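Local coordinates for Nitrate/nitrite binding protein NrtA (Synechocystis sp., PDB 2G29) that binds nitrate in the periplasm as the solute-binding component of the NrtABCD ABC transporter, which takes up nitrate and probably nitrite, at residues A[319-322]-A[323-327]; A[351-354]-A[355-358]. All blocks are in the same frame, centred on the assembly; numbering follows the deposited sequence.

How the contacts relate
Both contacts are local and lie in series along the chain: contact 1 is complete before contact 2 begins, and they neither nest nor cross. Residues 319-327 form contact 1 in the loop between strand 313-314 and helix 332-344, where the chain curls into a tight turn beside helix 253-271. Helix 332-344 follows in the chain. After it comes contact 2, residues 351-358, where a loop turns into helix 354-361. That helix start packs on helices 332-344 and 97-104. The centres of contact 1 and contact 2 are about 27 Å apart; the nearest atoms of contact 1 and contact 2 are about 14 Å apart. Contact 1 lies nearer the centre of the chain.

Contact 1: residues A[319-322]-A[323-327]; sequences MQKY and WVDNA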
# COMPACT_ATOMS: atom_id res chain seq x y z
N MET A 319 1.91 -11.89 -6.80
CA MET A 319 0.57 -11.29 -6.73
C MET A 319 0.24 -10.77 -5.32
O MET A 319 0.93 -11.08 -4.35
CB MET A 319 -0.50 -12.31 -7.14
CG MET A 319 -0.70 -13.44 -6.15
SD MET A 319 -1.74 -14.76 -6.80
CE MET A 319 -3.31 -13.90 -6.94
N GLN A 320 -0.82 -9.98 -5.19
CA GLN A 320 -1.21 -9.47 -3.88
C GLN A 320 -1.56 -10.65 -2.96
O GLN A 320 -2.24 -11.60 -3.36
CB GLN A 320 -2.38 -8.48 -4.02
CG GLN A 320 -1.96 -7.09 -4.46
CD GLN A 320 -3.10 -6.09 -4.39
OE1 GLN A 320 -4.08 -6.30 -3.67
NE2 GLN A 320 -3.18 -4.93 -5.03
N LYS A 321 -1.05 -10.58 -1.74
CA LYS A 321 -1.29 -11.60 -0.73
C LYS A 321 -1.80 -10.89 0.51
O LYS A 321 -1.26 -9.83 0.88
CB LYS A 321 0.00 -12.36 -0.40
CG LYS A 321 0.56 -13.18 -1.52
CD LYS A 321 2.00 -13.58 -1.16
CE LYS A 321 2.64 -14.41 -2.28
NZ LYS A 321 4.07 -14.73 -2.03
N TYR A 322 -2.80 -11.48 1.16
CA TYR A 322 -3.45 -10.92 2.34
C TYR A 322 -3.25 -11.77 3.58
O TYR A 322 -3.59 -11.34 4.66
CB TYR A 322 -4.97 -10.75 2.11
CG TYR A 322 -5.31 -10.09 0.80
CD1 TYR A 322 -5.90 -10.82 -0.25
CD2 TYR A 322 -4.96 -8.76 0.55
CE1 TYR A 322 -6.11 -10.24 -1.50
CE2 TYR A 322 -5.17 -8.18 -0.69
CZ TYR A 322 -5.74 -8.93 -1.71
OH TYR A 322 -5.90 -8.40 -2.97
N TRP A 323 -2.71 -12.97 3.43
CA TRP A 323 -2.55 -13.83 4.58
C TRP A 323 -1.37 -14.78 4.46
O TRP A 323 -0.58 -14.89 5.40
CB TRP A 323 -3.83 -14.63 4.80
CG TRP A 323 -3.84 -15.29 6.13
CD1 TRP A 323 -3.65 -16.63 6.41
CD2 TRP A 323 -4.10 -14.66 7.37
NE1 TRP A 323 -3.78 -16.85 7.76
CE2 TRP A 323 -4.05 -15.66 8.38
CE3 TRP A 323 -4.35 -13.34 7.75
CZ2 TRP A 323 -4.25 -15.38 9.71
CZ3 TRP A 323 -4.55 -13.06 9.07
CH2 TRP A 323 -4.49 -14.07 10.04
N VAL A 324 -1.22 -15.46 3.33
CA VAL A 324 -0.10 -16.39 3.16
C VAL A 324 1.24 -15.67 3.30
O VAL A 324 1.34 -14.46 3.04
CB VAL A 324 -0.16 -17.12 1.76
CG1 VAL A 324 0.07 -16.14 0.65
CG2 VAL A 324 0.88 -18.23 1.67
N ASP A 325 2.27 -16.40 3.72
CA ASP A 325 3.60 -15.84 3.89
C ASP A 325 3.59 -14.68 4.90
O ASP A 325 4.29 -13.68 4.72
CB ASP A 325 4.17 -15.40 2.52
CG ASP A 325 4.23 -16.55 1.53
OD1 ASP A 325 4.64 -17.67 1.94
OD2 ASP A 325 3.87 -16.37 0.34
N ASN A 326 2.80 -14.84 5.97
CA ASN A 326 2.72 -13.86 7.06
C ASN A 326 2.36 -12.45 6.60
O ASN A 326 2.63 -11.47 7.30
CB ASN A 326 4.05 -13.80 7.82
CG ASN A 326 4.50 -15.17 8.31
OD1 ASN A 326 5.57 -15.64 7.97
ND2 ASN A 326 3.67 -15.81 9.12
N ALA A 327 1.71 -12.35 5.45
CA ALA A 327 1.35 -11.04 4.88
C ALA A 327 0.66 -10.02 5.79
O ALA A 327 0.91 -8.82 5.70
CB ALA A 327 0.46 -11.25 3.65
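Lys321 and Asp325 form a salt bridge across a bend in the loop, NZ of Lys321 lying 2.9 Å from OD2 of Asp325. The ammonium meets the anti side of the carboxylate, 24° out of its plane. Asp236 and Glu317 also form salt bridges with this NZ, so three carboxylates gather round one lysine, an arrangement likely to keep it protonated.

The apolar part of the same side chain makes the van der Waals contacts. Lys321 runs extended beyond CG, and its CD passes 3.7 Å from CG1 of Val324. The buried CB of Ala327 sits 3.6 Å from O of Lys321 and also lies against C of Tyr322.

Tyr322 points its ring the other way, and its OH donates to OE1 of Gln320 (2.9 Å), tilted 27° from the amide carbonyl plane. Asp271 of helix 253-271 accepts from the backbone N of Tyr322 and of Val324. The Tyr322 side chain is about 8 Å from those of the nitrate-binding residues Gln126 and Lys240. The salt bridge and a 3.2 Å bond from N of Ala327 to O of Val324 hold a loop turn of this two-domain, C-shaped nitrate-binding protein.

Contact 2: residues A[351-354]-A[355-358]; sequences STDT and KAIV
Asp353 caps the start of helix 354-361 by accepting from the backbone N of Ala356, the classic N-cap bond from the residue just before a helix to the amide three positions on. OD1 of Asp353 is 3.1 Å from N of Ala356, with an N-H...O angle of 152°. The amide reaches OD1 from above the carboxylate, 61° out of its plane. With chi1 at -170°, CG of Asp353 stands opposite its own backbone N and beside the carbonyl carbon, which swings the carboxylate forward over the first helical turn. A negative group at this end should interact favourably with the helix dipole.

Two i to i+4 main-chain bonds open the helix. N of Val358 donates to O of Thr354 at 3.1 Å, while the bond from N of Ile357 to O of Asp353 is weak at 3.3 Å. Beside the first of these, CG2 of Val358 lies 3.2 Å from the same O of Thr354. Just before the helix, Asp353 is the centre of an inverse gamma turn, and OG1 of Thr352 is hydrogen-bonded to O of Pro349.

Charge plays a smaller part: NZ of Lys355 stays 5.2 Å from OD1 of Asp353, too far for a salt bridge, although the opposite charges may still attract.

Side-chain packing joins the helix start to two neighbouring helices. Thr354 and Ile357 touch Leu339 of helix 332-344, and Val358 touches Lys332 and Asp335 of the same helix. Tyr100 of helix 97-104 meets both Ile357 and Val358, and Met104 meets Thr352. On the exposed side, the capping carboxylate also presses on the methyl of Ala356, a tight contact with CB of Ala356 3.3 Å from CG of Asp353.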
# COMPACT_ATOMS: atom_id res chain seq x y z
N SER A 351 18.73 10.70 10.91
CA SER A 351 18.91 10.31 12.32
C SER A 351 17.60 10.14 13.14
O SER A 351 17.67 9.54 14.22
CB SER A 351 19.86 11.30 13.02
OG SER A 351 21.10 11.49 12.31
N THR A 352 16.44 10.70 12.71
CA THR A 352 15.15 10.44 13.40
C THR A 352 15.32 9.08 14.06
O THR A 352 15.91 8.21 13.45
CB THR A 352 13.99 10.28 12.33
OG1 THR A 352 13.50 11.57 11.93
CG2 THR A 352 12.81 9.41 12.87
N ASP A 353 14.82 8.89 15.28
CA ASP A 353 14.94 7.59 15.95
C ASP A 353 13.80 6.73 15.39
O ASP A 353 12.70 6.68 15.96
CB ASP A 353 14.76 7.79 17.46
CG ASP A 353 15.10 6.58 18.25
OD1 ASP A 353 15.04 5.44 17.69
OD2 ASP A 353 15.42 6.74 19.44
N THR A 354 14.07 6.04 14.28
CA THR A 354 13.03 5.24 13.64
C THR A 354 12.53 4.06 14.49
O THR A 354 11.33 3.77 14.50
CB THR A 354 13.48 4.71 12.25
OG1 THR A 354 14.70 3.97 12.39
CG2 THR A 354 13.71 5.88 11.29
N LYS A 355 13.43 3.38 15.20
CA LYS A 355 13.01 2.26 16.04
C LYS A 355 12.04 2.74 17.10
O LYS A 355 11.00 2.09 17.39
CB LYS A 355 14.23 1.62 16.72
CG LYS A 355 15.40 1.47 15.76
CD LYS A 355 16.67 0.99 16.44
CE LYS A 355 17.38 2.10 17.22
NZ LYS A 355 18.41 1.55 18.13
N ALA A 356 12.33 3.92 17.65
CA ALA A 356 11.47 4.44 18.72
C ALA A 356 10.05 4.74 18.28
O ALA A 356 9.11 4.38 18.98
CB ALA A 356 12.10 5.68 19.36
N ILE A 357 9.88 5.44 17.15
CA ILE A 357 8.52 5.77 16.73
C ILE A 357 7.80 4.52 16.25
O ILE A 357 6.59 4.39 16.42
CB ILE A 357 8.49 6.93 15.68
CG1 ILE A 357 7.03 7.29 15.36
CG2 ILE A 357 9.25 6.58 14.41
CD1 ILE A 357 6.24 7.86 16.56
N VAL A 358 8.52 3.57 15.67
CA VAL A 358 7.86 2.32 15.26
C VAL A 358 7.36 1.59 16.51
O VAL A 358 6.26 1.00 16.48
CB VAL A 358 8.83 1.47 14.42
CG1 VAL A 358 8.30 0.03 14.20
CG2 VAL A 358 9.01 2.12 13.09